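Local coordinates for protein phytase (Citrobacter braakii, PDB 3ZHC) that belongs to branch 2 of the histidine phosphatase superfamily and folds into a mixed beta sheet flanked by helices, with two copies in the assembly, at residues E189-F194 with G256-E261; E263-L268 with G343-T348; L337-P342 with V371-Q376. The protein carries 2 engineered substitutions. All blocks are in the same frame, centred on the assembly; numbering follows the deposited sequence. Where two conformers were deposited one is given.

Interaction 1 of 3, residues E189-F194 with G256-E261; sequences ENVLNF and GRITGE
Arg257 reaches over to the last turn of helix 182-192 and binds the carbonyl oxygen of Val191. At the root of the side chain, Arg257 CB lies 4.4 Å from Val191 CG1, a loose apolar contact. From CG to NE the chain is extended, which carries Arg257 CD to 3.1 Å from Val191 O. At the tip, Arg257 NH1 donates to Val191 O over 3.0 Å, almost straight at 172° and within the guanidinium plane, although the donor is tilted 32° from the carbonyl plane. The guanidinium thus meets a carbonyl of the last helical turn, where the helix dipole would probably favour a positive group. Asn193 CB lies over one face of the guanidinium, 3.9 Å from Arg257 NH1. Arg257 NH2 forms a salt bridge with Asp57 and also contacts, weakly, a water that accepts from Asn193 ND2 at 3.1 Å. Next along the chain, Ile258 CG1 meets Val191 CG1 at 4.3 Å, and both side chains touch Phe242 of helix 231-247. The helix end is a Schellman motif: Asn193 has positive phi, Phe194 N donates a hydrogen bond to Glu189 O at 2.8 Å, and Asn193 N a weak one to Asn190 O.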
ATOM      1  N   GLU B 189      -0.806   0.250 -20.423  1.00 14.58           N
ATOM      2  CA  GLU B 189      -1.258  -0.075 -21.798  1.00 14.55           C
ATOM      3  C   GLU B 189      -2.417   0.809 -22.270  1.00 14.47           C
ATOM      4  O   GLU B 189      -2.409   1.260 -23.408  1.00 14.38           O
ATOM      5  CB  GLU B 189      -1.641  -1.537 -21.884  1.00 14.58           C
ATOM      6  CG  GLU B 189      -0.414  -2.483 -21.846  1.00 14.55           C
ATOM      7  CD  GLU B 189      -0.756  -3.901 -21.420  1.00 14.86           C
ATOM      8  OE1 GLU B 189      -1.961  -4.265 -21.399  1.00 14.98           O
ATOM      9  OE2 GLU B 189       0.182  -4.666 -21.095  1.00 14.98           O
ATOM     10  N   ASN B 190      -3.401   1.045 -21.381  1.00 14.49           N
ATOM     11  CA  ASN B 190      -4.531   1.938 -21.687  0.50 14.49           C
ATOM     12  C   ASN B 190      -4.066   3.380 -21.890  1.00 14.43           C
ATOM     13  O   ASN B 190      -4.533   4.064 -22.800  1.00 14.40           O
ATOM     14  CB  ASN B 190      -5.592   1.883 -20.580  0.50 14.53           C
ATOM     15  CG  ASN B 190      -6.826   2.718 -20.907  0.50 14.69           C
ATOM     16  OD1 ASN B 190      -7.558   2.425 -21.845  0.50 14.64           O
ATOM     17  ND2 ASN B 190      -7.055   3.772 -20.117  0.50 15.63           N
ATOM     18  N   VAL B 191      -3.137   3.830 -21.036  1.00 14.39           N
ATOM     19  CA  VAL B 191      -2.589   5.213 -21.121  1.00 14.39           C
ATOM     20  C   VAL B 191      -1.795   5.420 -22.443  1.00 14.37           C
ATOM     21  O   VAL B 191      -1.907   6.462 -23.085  1.00 14.35           O
ATOM     22  CB  VAL B 191      -1.756   5.557 -19.860  1.00 14.36           C
ATOM     23  CG1 VAL B 191      -1.034   6.874 -20.001  1.00 14.37           C
ATOM     24  CG2 VAL B 191      -2.690   5.583 -18.612  1.00 14.47           C
ATOM     25  N   LEU B 192      -1.017   4.418 -22.827  1.00 14.34           N
ATOM     26  CA  LEU B 192      -0.271   4.437 -24.076  1.00 14.48           C
ATOM     27  C   LEU B 192      -1.129   4.157 -25.324  1.00 14.81           C
ATOM     28  O   LEU B 192      -0.676   4.397 -26.431  1.00 14.49           O
ATOM     29  CB  LEU B 192       0.830   3.362 -24.047  1.00 14.37           C
ATOM     30  CG  LEU B 192       1.994   3.453 -23.075  1.00 13.82           C
ATOM     31  CD1 LEU B 192       2.721   2.128 -23.043  1.00 12.91           C
ATOM     32  CD2 LEU B 192       2.923   4.572 -23.471  1.00 13.31           C
ATOM     33  N   ASN B 193      -2.360   3.643 -25.129  1.00 15.44           N
ATOM     34  CA  ASN B 193      -3.195   3.068 -26.217  1.00 16.00           C
ATOM     35  C   ASN B 193      -2.327   2.058 -26.965  1.00 16.27           C
ATOM     36  O   ASN B 193      -2.178   2.116 -28.174  1.00 16.05           O
ATOM     37  CB  ASN B 193      -3.810   4.149 -27.135  1.00 16.17           C
ATOM     38  CG  ASN B 193      -5.008   3.615 -27.973  1.00 17.42           C
ATOM     39  OD1 ASN B 193      -5.657   2.603 -27.603  1.00 19.31           O
ATOM     40  ND2 ASN B 193      -5.309   4.302 -29.109  1.00 18.36           N
ATOM     41  N   PHE B 194      -1.755   1.134 -26.175  1.00 16.79           N
ATOM     42  CA  PHE B 194      -0.759   0.149 -26.628  1.00 17.33           C
ATOM     43  C   PHE B 194      -1.256  -0.759 -27.741  1.00 17.99           C
ATOM     44  O   PHE B 194      -0.505  -1.038 -28.671  1.00 17.81           O
ATOM     45  CB  PHE B 194      -0.262  -0.687 -25.411  1.00 17.27           C
ATOM     46  CG  PHE B 194       0.769  -1.740 -25.753  1.00 16.93           C
ATOM     47  CD1 PHE B 194       2.031  -1.373 -26.232  1.00 16.54           C
ATOM     48  CD2 PHE B 194       0.481  -3.115 -25.581  1.00 16.80           C
ATOM     49  CE1 PHE B 194       3.004  -2.347 -26.547  1.00 16.58           C
ATOM     50  CE2 PHE B 194       1.441  -4.093 -25.889  1.00 16.53           C
ATOM     51  CZ  PHE B 194       2.709  -3.713 -26.376  1.00 16.56           C
ATOM     52  N   GLY B 256      -3.541  13.249 -21.739  1.00 18.25           N
ATOM     53  CA  GLY B 256      -4.726  13.466 -20.910  1.00 18.50           C
ATOM     54  C   GLY B 256      -5.456  12.230 -20.438  1.00 18.78           C
ATOM     55  O   GLY B 256      -6.623  12.325 -20.080  1.00 19.07           O
ATOM     56  N   ARG B 257      -4.777  11.078 -20.415  1.00 19.04           N
ATOM     57  CA  ARG B 257      -5.426   9.769 -20.106  1.00 19.25           C
ATOM     58  C   ARG B 257      -5.271   9.231 -18.669  1.00 19.31           C
ATOM     59  O   ARG B 257      -5.786   8.157 -18.380  1.00 19.42           O
ATOM     60  CB  ARG B 257      -4.925   8.711 -21.098  1.00 19.34           C
ATOM     61  CG  ARG B 257      -5.385   8.950 -22.530  1.00 19.60           C
ATOM     62  CD  ARG B 257      -4.537   8.146 -23.479  1.00 20.33           C
ATOM     63  NE  ARG B 257      -4.770   8.496 -24.865  1.00 20.75           N
ATOM     64  CZ  ARG B 257      -3.937   8.223 -25.884  1.00 21.38           C
ATOM     65  NH1 ARG B 257      -2.766   7.571 -25.701  1.00 21.27           N
ATOM     66  NH2 ARG B 257      -4.276   8.608 -27.113  1.00 21.54           N
ATOM     67  N   ILE B 258      -4.579   9.952 -17.781  1.00 19.47           N
ATOM     68  CA  ILE B 258      -4.448   9.518 -16.361  1.00 19.53           C
ATOM     69  C   ILE B 258      -5.610  10.168 -15.574  1.00 19.61           C
ATOM     70  O   ILE B 258      -5.707  11.402 -15.538  1.00 19.58           O
ATOM     71  CB  ILE B 258      -3.092   9.896 -15.725  1.00 19.36           C
ATOM     72  CG1 ILE B 258      -1.937   9.359 -16.566  1.00 19.20           C
ATOM     73  CG2 ILE B 258      -3.008   9.360 -14.285  1.00 19.46           C
ATOM     74  CD1 ILE B 258      -0.566   9.568 -15.956  1.00 18.48           C
ATOM     75  N   THR B 259      -6.451   9.315 -14.954  0.50 19.72           N
ATOM     76  CA  THR B 259      -7.639   9.717 -14.166  0.50 19.81           C
ATOM     77  C   THR B 259      -7.461   9.499 -12.666  0.50 19.82           C
ATOM     78  O   THR B 259      -7.639   8.370 -12.190  0.50 20.01           O
ATOM     79  CB  THR B 259      -8.860   8.864 -14.562  0.50 19.82           C
ATOM     80  OG1 THR B 259      -8.993   8.828 -15.988  0.50 19.89           O
ATOM     81  CG2 THR B 259     -10.147   9.414 -13.928  0.50 19.81           C
ATOM     82  N   GLY B 260      -7.110  10.546 -11.912  1.00 19.76           N
ATOM     83  CA  GLY B 260      -6.993  10.427 -10.435  1.00 19.61           C
ATOM     84  C   GLY B 260      -5.834   9.632  -9.853  1.00 19.47           C
ATOM     85  O   GLY B 260      -5.072   8.970 -10.583  1.00 19.56           O
ATOM     86  N   GLU B 261      -5.719   9.698  -8.515  1.00 19.21           N
ATOM     87  CA  GLU B 261      -4.618   9.045  -7.757  1.00 18.99           C
ATOM     88  C   GLU B 261      -4.520   7.540  -7.964  1.00 18.54           C
ATOM     89  O   GLU B 261      -3.421   6.994  -7.929  1.00 18.46           O
ATOM     90  CB  GLU B 261      -4.720   9.348  -6.236  1.00 19.14           C
ATOM     91  CG  GLU B 261      -3.437   8.925  -5.444  1.00 19.68           C
ATOM     92  CD  GLU B 261      -3.437   9.305  -3.961  1.00 20.68           C
ATOM     93  OE1 GLU B 261      -4.443   9.869  -3.461  1.00 21.30           O
ATOM     94  OE2 GLU B 261      -2.399   9.023  -3.292  1.00 20.93           O
TER
HETATM   95  O   HOH W   1      -4.137   7.124 -29.365  1.00 12.92           O

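Interaction 2 of 3, residues E263-L268 with G343-T348; sequences EWRDLL and GQPDNT
The guanidinium of Arg265 lies against the backbone of Pro345, whose CA sits 3.6 Å above one face, toward the rim of the group. In its plane, at the edge, are Gly343 N and a water that accepts from Arg265 NH1 and donates to both Gln344 O and Asn347 OD1. Pro345 CG lies obliquely to the indole of Trp264 and touches that residue through its methylene, Trp264 CB to Pro345 CG 3.8 Å. With CG anti to the carbonyl carbon (chi1 -69°) and the chain extended to NE, Arg265 runs across Pro345 at about a right angle; the turn at chi4, -91°, sets the guanidinium plane. Water does much of the polar joining: a second molecule accepts from Arg265 NH1 at 2.9 Å and donates to Pro345 O at 2.7 Å, and a third accepts from Arg265 NH2 and Gly343 N. Direct anchors of the arginine are Leu341 O, bound by NH2, and Glu261, salt-bridged to NE. Below this polar layer Pro345 CB presses on Leu268 CD1 at 3.5 Å, tighter than usual for two carbons, while Leu268 CD2 touches Asp346 CB at 4.0 Å. The loop is braced from within. Asp346 N donates to a lone pair of Gln344 OE1 at 3.2 Å, while Gln344 NE2 donates to Gln376 O, and Asp346 OD1 accepts from Thr348 N in an Asx turn, met from above the carboxylate plane; the other oxygen of Asp346 is salt-bridged to Arg38. The loop 343-348 thus runs along one side of helix 260-280, with Leu243 of helix 231-247 packing on Leu268, Gln344 and Asp346, and Leu378 of helix 378-382 on Trp264 and Pro345.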
ATOM      1  N   GLU B 263      -5.107   5.642 -10.726  1.00 16.95           N
ATOM      2  CA  GLU B 263      -4.351   5.346 -11.957  1.00 16.68           C
ATOM      3  C   GLU B 263      -2.881   5.830 -11.848  1.00 15.95           C
ATOM      4  O   GLU B 263      -1.995   5.195 -12.391  1.00 15.81           O
ATOM      5  CB  GLU B 263      -5.054   5.901 -13.203  1.00 16.94           C
ATOM      6  CG  GLU B 263      -6.349   5.088 -13.585  1.00 18.11           C
ATOM      7  CD  GLU B 263      -6.997   5.570 -14.891  1.00 20.06           C
ATOM      8  OE1 GLU B 263      -6.538   6.615 -15.451  1.00 21.02           O
ATOM      9  OE2 GLU B 263      -7.980   4.896 -15.369  1.00 21.51           O
ATOM     10  N   TRP B 264      -2.649   6.937 -11.142  1.00 15.24           N
ATOM     11  CA  TRP B 264      -1.275   7.419 -10.884  1.00 14.84           C
ATOM     12  C   TRP B 264      -0.444   6.397 -10.141  1.00 14.60           C
ATOM     13  O   TRP B 264       0.716   6.169 -10.501  1.00 14.60           O
ATOM     14  CB  TRP B 264      -1.258   8.753 -10.099  1.00 14.72           C
ATOM     15  CG  TRP B 264      -1.302   9.920 -10.948  1.00 14.70           C
ATOM     16  CD1 TRP B 264      -2.333  10.801 -11.087  1.00 14.99           C
ATOM     17  CD2 TRP B 264      -0.265  10.372 -11.815  1.00 14.55           C
ATOM     18  NE1 TRP B 264      -2.001  11.778 -11.983  1.00 14.82           N
ATOM     19  CE2 TRP B 264      -0.737  11.542 -12.451  1.00 14.67           C
ATOM     20  CE3 TRP B 264       1.034   9.898 -12.123  1.00 14.65           C
ATOM     21  CZ2 TRP B 264       0.037  12.264 -13.392  1.00 14.96           C
ATOM     22  CZ3 TRP B 264       1.813  10.618 -13.064  1.00 14.86           C
ATOM     23  CH2 TRP B 264       1.299  11.792 -13.684  1.00 15.03           C
ATOM     24  N   ARG B 265      -1.036   5.782  -9.111  1.00 14.25           N
ATOM     25  CA  ARG B 265      -0.328   4.782  -8.310  1.00 14.14           C
ATOM     26  C   ARG B 265      -0.242   3.432  -9.009  1.00 13.93           C
ATOM     27  O   ARG B 265       0.737   2.727  -8.797  1.00 13.94           O
ATOM     28  CB  ARG B 265      -0.921   4.677  -6.893  1.00 14.17           C
ATOM     29  CG  ARG B 265      -0.622   5.969  -6.060  1.00 14.33           C
ATOM     30  CD  ARG B 265      -0.780   5.745  -4.581  1.00 14.02           C
ATOM     31  NE  ARG B 265      -0.391   6.908  -3.793  1.00 13.92           N
ATOM     32  CZ  ARG B 265       0.833   7.163  -3.295  1.00 13.15           C
ATOM     33  NH1 ARG B 265       1.883   6.329  -3.490  1.00 13.02           N
ATOM     34  NH2 ARG B 265       1.011   8.275  -2.585  1.00 12.66           N
ATOM     35  N   ASP B 266      -1.246   3.066  -9.839  1.00 13.65           N
ATOM     36  CA  ASP B 266      -1.121   1.882 -10.737  1.00 13.34           C
ATOM     37  C   ASP B 266       0.108   2.011 -11.587  1.00 13.00           C
ATOM     38  O   ASP B 266       0.885   1.072 -11.715  1.00 12.96           O
ATOM     39  CB  ASP B 266      -2.306   1.753 -11.724  1.00 13.51           C
ATOM     40  CG  ASP B 266      -3.540   1.145 -11.123  1.00 13.83           C
ATOM     41  OD1 ASP B 266      -3.558   0.796  -9.919  1.00 14.84           O
ATOM     42  OD2 ASP B 266      -4.535   1.004 -11.898  1.00 14.44           O
ATOM     43  N   LEU B 267       0.274   3.195 -12.188  1.00 12.65           N
ATOM     44  CA  LEU B 267       1.413   3.472 -13.072  1.00 12.35           C
ATOM     45  C   LEU B 267       2.731   3.453 -12.313  1.00 12.20           C
ATOM     46  O   LEU B 267       3.623   2.690 -12.633  1.00 12.10           O
ATOM     47  CB  LEU B 267       1.224   4.826 -13.783  1.00 12.28           C
ATOM     48  CG  LEU B 267       0.078   4.861 -14.806  1.00 11.99           C
ATOM     49  CD1 LEU B 267      -0.258   6.293 -15.204  1.00 11.29           C
ATOM     50  CD2 LEU B 267       0.425   4.023 -16.014  1.00 11.27           C
ATOM     51  N   LEU B 268       2.837   4.289 -11.296  1.00 12.15           N
ATOM     52  CA  LEU B 268       4.094   4.375 -10.520  1.00 12.09           C
ATOM     53  C   LEU B 268       4.423   3.122  -9.648  1.00 11.94           C
ATOM     54  O   LEU B 268       5.539   3.010  -9.188  1.00 12.16           O
ATOM     55  CB  LEU B 268       4.164   5.717  -9.770  1.00 12.15           C
ATOM     56  CG  LEU B 268       4.649   6.779 -10.823  1.00 12.64           C
ATOM     57  CD1 LEU B 268       3.939   8.072 -10.748  1.00 13.14           C
ATOM     58  CD2 LEU B 268       6.209   6.936 -10.742  1.00 11.77           C
ATOM     59  N   GLY B 343      -0.096  11.782  -1.343  1.00 13.33           N
ATOM     60  CA  GLY B 343      -0.161  12.683  -2.493  1.00 13.12           C
ATOM     61  C   GLY B 343       1.041  12.664  -3.457  1.00 12.83           C
ATOM     62  O   GLY B 343       1.113  13.515  -4.330  1.00 12.73           O
ATOM     63  N   GLN B 344       1.975  11.698  -3.299  1.00 12.47           N
ATOM     64  CA  GLN B 344       3.172  11.598  -4.169  1.00 12.23           C
ATOM     65  C   GLN B 344       3.394  10.130  -4.610  1.00 11.92           C
ATOM     66  O   GLN B 344       3.982   9.342  -3.874  1.00 12.01           O
ATOM     67  CB  GLN B 344       4.402  12.176  -3.474  1.00 12.19           C
ATOM     68  CG  GLN B 344       5.716  12.092  -4.302  1.00 11.91           C
ATOM     69  CD  GLN B 344       5.577  12.612  -5.726  1.00 11.48           C
ATOM     70  OE1 GLN B 344       5.532  11.829  -6.683  1.00 11.24           O
ATOM     71  NE2 GLN B 344       5.501  13.930  -5.875  1.00 10.65           N
ATOM     72  N   PRO B 345       2.913   9.769  -5.810  1.00 11.62           N
ATOM     73  CA  PRO B 345       3.028   8.362  -6.310  1.00 11.39           C
ATOM     74  C   PRO B 345       4.455   7.774  -6.445  1.00 11.14           C
ATOM     75  O   PRO B 345       4.612   6.541  -6.344  1.00 11.14           O
ATOM     76  CB  PRO B 345       2.364   8.436  -7.676  1.00 11.38           C
ATOM     77  CG  PRO B 345       1.429   9.600  -7.578  1.00 11.52           C
ATOM     78  CD  PRO B 345       2.141  10.603  -6.754  1.00 11.60           C
ATOM     79  N   ASP B 346       5.457   8.620  -6.679  1.00 10.68           N
ATOM     80  CA  ASP B 346       6.856   8.162  -6.782  1.00 10.69           C
ATOM     81  C   ASP B 346       7.410   8.099  -5.363  1.00 10.43           C
ATOM     82  O   ASP B 346       7.382   9.105  -4.657  1.00 10.43           O
ATOM     83  CB  ASP B 346       7.683   9.117  -7.670  1.00 10.61           C
ATOM     84  CG  ASP B 346       9.109   8.614  -7.964  1.00 11.08           C
ATOM     85  OD1 ASP B 346       9.592   7.622  -7.352  1.00 11.71           O
ATOM     86  OD2 ASP B 346       9.768   9.238  -8.829  1.00 11.33           O
ATOM     87  N   ASN B 347       7.905   6.925  -4.953  1.00 10.14           N
ATOM     88  CA  ASN B 347       8.506   6.740  -3.600  1.00 10.10           C
ATOM     89  C   ASN B 347       9.832   7.488  -3.434  1.00 10.06           C
ATOM     90  O   ASN B 347      10.223   7.814  -2.331  1.00  9.84           O
ATOM     91  CB  ASN B 347       8.734   5.250  -3.279  1.00 10.03           C
ATOM     92  CG  ASN B 347       7.418   4.456  -3.043  1.00  9.99           C
ATOM     93  OD1 ASN B 347       6.323   5.020  -2.915  1.00 10.82           O
ATOM     94  ND2 ASN B 347       7.548   3.143  -2.983  1.00  9.30           N
ATOM     95  N   THR B 348      10.508   7.740  -4.558  1.00 10.20           N
ATOM     96  CA  THR B 348      11.747   8.469  -4.608  1.00 10.31           C
ATOM     97  C   THR B 348      11.529   9.650  -5.593  1.00 10.46           C
ATOM     98  O   THR B 348      12.158   9.707  -6.672  1.00 10.45           O
ATOM     99  CB  THR B 348      12.863   7.535  -5.036  1.00 10.42           C
ATOM    100  OG1 THR B 348      12.506   6.896  -6.275  1.00 10.45           O
ATOM    101  CG2 THR B 348      13.077   6.466  -3.977  1.00 10.05           C
TER
HETATM  102  O   HOH W   2       4.749   7.189  -2.508  1.00 10.45           O
HETATM  103  O   HOH W   3      -1.621   9.171  -0.838  1.00 19.10           O
HETATM  104  O   HOH W   4       2.648   4.745  -5.828  1.00 25.02           O

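Interaction 3 of 3, residues L337-P342 with V371-Q376; sequences LNWSLP and VSFVYQ. Unlike the reference sequence in segment 337-342: Asn338 (reference Lys).
Leu337, Trp339 and Leu341, on the loop that follows helix 325-335, pack over Val371, Phe373 and Tyr375 of strand 366-375, so that the loop covers part of one face of the mixed sheet in the alpha/beta fold of this histidine phosphatase. The evidence is in orientation and spacing: every second residue of each segment points toward the other, the two run in broadly the same direction, and the backbones stay well apart, with CA atoms of Leu341 and Tyr375 8.1 Å from each other. Side chains fill the interval. Leu337 CD2 meets Val371 CG1 at 4.2 Å, and Leu400 touches both residues. The rings of Trp339 and Phe373 form an oblique pair, their planes at 32° and the six-membered centroids 4.9 Å apart; Phe373 CD2 lies over the indole face toward its rim, and the closest atoms are Trp339 CZ2 and Phe373 CE2 at 3.6 Å. The indole nitrogen is held separately by Asn347 O. Leu341 then bridges two aromatic rings. Its CD1 reaches Phe373 CE1 at 3.7 Å, obliquely to that ring, while its CB makes a CH-pi contact with Tyr375, 4.0 Å from the ring centroid and 17° off the normal. Leu354 of the neighbouring strand 353-361 adds to the packing round Phe373. Tyr375 has CG between its backbone N and carbonyl carbon, chi1 71°, which stands the ring up from the strand toward the loop. Its hydroxyl oxygen rests over the ring of Pro342, with Pro342 CD 3.2 Å from Tyr375 OH, and donates to a lone pair of Pro342 O in the carbonyl plane, a bond of 2.7 Å.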
ATOM      1  N   LEU B 337      14.220   0.881   5.496  1.00 15.95           N
ATOM      2  CA  LEU B 337      13.222   1.934   5.597  1.00 15.98           C
ATOM      3  C   LEU B 337      12.168   1.686   4.562  1.00 16.10           C
ATOM      4  O   LEU B 337      12.483   1.599   3.358  1.00 16.24           O
ATOM      5  CB  LEU B 337      13.852   3.322   5.359  1.00 15.91           C
ATOM      6  CG  LEU B 337      14.512   4.080   6.523  1.00 15.85           C
ATOM      7  CD1 LEU B 337      14.914   3.192   7.690  1.00 15.94           C
ATOM      8  CD2 LEU B 337      15.702   4.886   6.003  1.00 15.60           C
ATOM      9  N   ASN B 338      10.913   1.567   5.017  1.00 16.05           N
ATOM     10  CA  ASN B 338       9.768   1.367   4.150  1.00 16.13           C
ATOM     11  C   ASN B 338       8.831   2.543   4.317  1.00 15.71           C
ATOM     12  O   ASN B 338       8.621   3.017   5.444  1.00 15.80           O
ATOM     13  CB  ASN B 338       9.060   0.067   4.490  1.00 16.34           C
ATOM     14  CG  ASN B 338       9.967  -1.141   4.348  1.00 17.57           C
ATOM     15  OD1 ASN B 338      10.325  -1.548   3.220  1.00 19.34           O
ATOM     16  ND2 ASN B 338      10.354  -1.740   5.497  1.00 18.77           N
ATOM     17  N   TRP B 339       8.281   3.027   3.202  1.00 15.18           N
ATOM     18  CA  TRP B 339       7.354   4.150   3.238  1.00 14.78           C
ATOM     19  C   TRP B 339       6.459   4.285   2.006  1.00 14.62           C
ATOM     20  O   TRP B 339       6.683   3.647   0.955  1.00 14.56           O
ATOM     21  CB  TRP B 339       8.140   5.482   3.438  1.00 14.65           C
ATOM     22  CG  TRP B 339       8.988   5.932   2.250  1.00 13.89           C
ATOM     23  CD1 TRP B 339       8.537   6.458   1.062  1.00 13.15           C
ATOM     24  CD2 TRP B 339      10.415   5.912   2.152  1.00 13.36           C
ATOM     25  NE1 TRP B 339       9.585   6.752   0.245  1.00 12.98           N
ATOM     26  CE2 TRP B 339      10.752   6.431   0.880  1.00 12.94           C
ATOM     27  CE3 TRP B 339      11.446   5.504   3.014  1.00 13.15           C
ATOM     28  CZ2 TRP B 339      12.066   6.553   0.448  1.00 13.12           C
ATOM     29  CZ3 TRP B 339      12.764   5.625   2.581  1.00 13.19           C
ATOM     30  CH2 TRP B 339      13.061   6.147   1.308  1.00 13.44           C
ATOM     31  N   SER B 340       5.451   5.124   2.171  1.00 14.61           N
ATOM     32  CA  SER B 340       4.577   5.598   1.095  1.00 14.60           C
ATOM     33  C   SER B 340       4.389   7.082   1.390  1.00 14.56           C
ATOM     34  O   SER B 340       4.276   7.462   2.568  1.00 14.68           O
ATOM     35  CB  SER B 340       3.243   4.872   1.093  1.00 14.67           C
ATOM     36  OG  SER B 340       2.439   5.252  -0.015  1.00 14.45           O
ATOM     37  N   LEU B 341       4.365   7.912   0.337  1.00 14.41           N
ATOM     38  CA  LEU B 341       4.291   9.374   0.469  1.00 14.24           C
ATOM     39  C   LEU B 341       2.920   9.896   0.091  1.00 14.23           C
ATOM     40  O   LEU B 341       2.568   9.862  -1.072  1.00 14.37           O
ATOM     41  CB  LEU B 341       5.358  10.024  -0.419  1.00 14.16           C
ATOM     42  CG  LEU B 341       6.795   9.541  -0.232  1.00 14.03           C
ATOM     43  CD1 LEU B 341       7.716  10.231  -1.215  1.00 13.63           C
ATOM     44  CD2 LEU B 341       7.284   9.744   1.230  1.00 13.77           C
ATOM     45  N   PRO B 342       2.114  10.391   1.092  1.00 14.20           N
ATOM     46  CA  PRO B 342       0.769  10.935   0.758  1.00 13.96           C
ATOM     47  C   PRO B 342       0.786  11.962  -0.365  1.00 13.72           C
ATOM     48  O   PRO B 342       1.603  12.888  -0.348  1.00 13.71           O
ATOM     49  CB  PRO B 342       0.311  11.572   2.070  1.00 14.02           C
ATOM     50  CG  PRO B 342       0.943  10.697   3.133  1.00 14.26           C
ATOM     51  CD  PRO B 342       2.324  10.340   2.567  1.00 14.15           C
ATOM     52  N   VAL B 371      14.917  10.099  11.660  1.00 21.65           N
ATOM     53  CA  VAL B 371      14.953   9.948  10.213  1.00 21.09           C
ATOM     54  C   VAL B 371      13.585  10.309   9.634  1.00 20.66           C
ATOM     55  O   VAL B 371      12.561   9.806  10.099  1.00 20.51           O
ATOM     56  CB  VAL B 371      15.329   8.512   9.777  1.00 21.11           C
ATOM     57  CG1 VAL B 371      15.524   8.449   8.241  1.00 21.01           C
ATOM     58  CG2 VAL B 371      16.572   8.042  10.482  1.00 20.85           C
ATOM     59  N   SER B 372      13.584  11.178   8.619  1.00 20.05           N
ATOM     60  CA  SER B 372      12.361  11.627   7.959  1.00 19.70           C
ATOM     61  C   SER B 372      12.511  11.635   6.458  1.00 19.09           C
ATOM     62  O   SER B 372      13.628  11.615   5.939  1.00 18.91           O
ATOM     63  CB  SER B 372      12.017  13.047   8.412  1.00 19.75           C
ATOM     64  OG  SER B 372      11.799  13.091   9.798  1.00 20.49           O
ATOM     65  N   PHE B 373      11.376  11.655   5.759  1.00 18.55           N
ATOM     66  CA  PHE B 373      11.378  11.873   4.314  1.00 18.13           C
ATOM     67  C   PHE B 373      10.587  13.145   4.029  1.00 17.75           C
ATOM     68  O   PHE B 373       9.391  13.177   4.255  1.00 17.48           O
ATOM     69  CB  PHE B 373      10.840  10.687   3.498  1.00 18.07           C
ATOM     70  CG  PHE B 373      11.298  10.730   2.053  1.00 17.60           C
ATOM     71  CD1 PHE B 373      10.615  11.476   1.113  1.00 16.96           C
ATOM     72  CD2 PHE B 373      12.456  10.035   1.650  1.00 17.39           C
ATOM     73  CE1 PHE B 373      11.063  11.523  -0.225  1.00 16.93           C
ATOM     74  CE2 PHE B 373      12.902  10.084   0.324  1.00 16.74           C
ATOM     75  CZ  PHE B 373      12.209  10.823  -0.607  1.00 16.44           C
ATOM     76  N   VAL B 374      11.284  14.185   3.539  1.00 17.46           N
ATOM     77  CA  VAL B 374      10.670  15.487   3.191  1.00 17.26           C
ATOM     78  C   VAL B 374      10.538  15.579   1.659  1.00 17.12           C
ATOM     79  O   VAL B 374      11.505  15.333   0.927  1.00 17.16           O
ATOM     80  CB  VAL B 374      11.482  16.664   3.759  1.00 17.22           C
ATOM     81  CG1 VAL B 374      10.895  17.990   3.331  1.00 17.18           C
ATOM     82  CG2 VAL B 374      11.529  16.571   5.274  1.00 17.22           C
ATOM     83  N   TYR B 375       9.337  15.938   1.198  1.00 16.88           N
ATOM     84  CA  TYR B 375       8.990  15.933  -0.219  1.00 16.68           C
ATOM     85  C   TYR B 375       7.838  16.893  -0.516  1.00 16.73           C
ATOM     86  O   TYR B 375       7.229  17.437   0.399  1.00 16.83           O
ATOM     87  CB  TYR B 375       8.548  14.528  -0.605  1.00 16.57           C
ATOM     88  CG  TYR B 375       7.188  14.157  -0.006  1.00 16.35           C
ATOM     89  CD1 TYR B 375       7.050  13.838   1.374  1.00 16.07           C
ATOM     90  CD2 TYR B 375       6.033  14.145  -0.805  1.00 15.90           C
ATOM     91  CE1 TYR B 375       5.781  13.508   1.921  1.00 16.11           C
ATOM     92  CE2 TYR B 375       4.767  13.817  -0.269  1.00 15.99           C
ATOM     93  CZ  TYR B 375       4.646  13.502   1.082  1.00 15.77           C
ATOM     94  OH  TYR B 375       3.428  13.190   1.577  1.00 15.93           O
ATOM     95  N   GLN B 376       7.554  17.076  -1.807  1.00 16.67           N
ATOM     96  CA  GLN B 376       6.396  17.835  -2.277  1.00 16.69           C
ATOM     97  C   GLN B 376       5.435  16.887  -2.901  1.00 16.89           C
ATOM     98  O   GLN B 376       5.853  15.974  -3.647  1.00 16.91           O
ATOM     99  CB  GLN B 376       6.806  18.857  -3.320  1.00 16.68           C
ATOM    100  CG  GLN B 376       7.581  20.051  -2.737  1.00 16.43           C
ATOM    101  CD  GLN B 376       8.663  20.548  -3.653  1.00 15.96           C
ATOM    102  OE1 GLN B 376       9.472  19.771  -4.118  1.00 15.92           O
ATOM    103  NE2 GLN B 376       8.694  21.857  -3.904  1.00 15.71           N
TER

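From the N terminus, interaction 1 comes first: it joins the end of helix 182-192 to the approach of helix 260-280, closing a loop of about 60 residues before interaction 2 begins on that same helix. The two touch where Ile258 packs on Trp264 and Leu267. Interaction 2 (74 intervening residues) opens at 263-268, but interaction 3 (28) opens at 337-342 before 343-348 closes it, so these two cross; interaction 3 then closes at 371-376. The continuous run 337-348 thus faces helix 260-280 with one half and strand 366-375 with the other. Two hydrogen bonds and the packing of Gln344 on Tyr375 join the two contacts, linking the helical region to the central sheet.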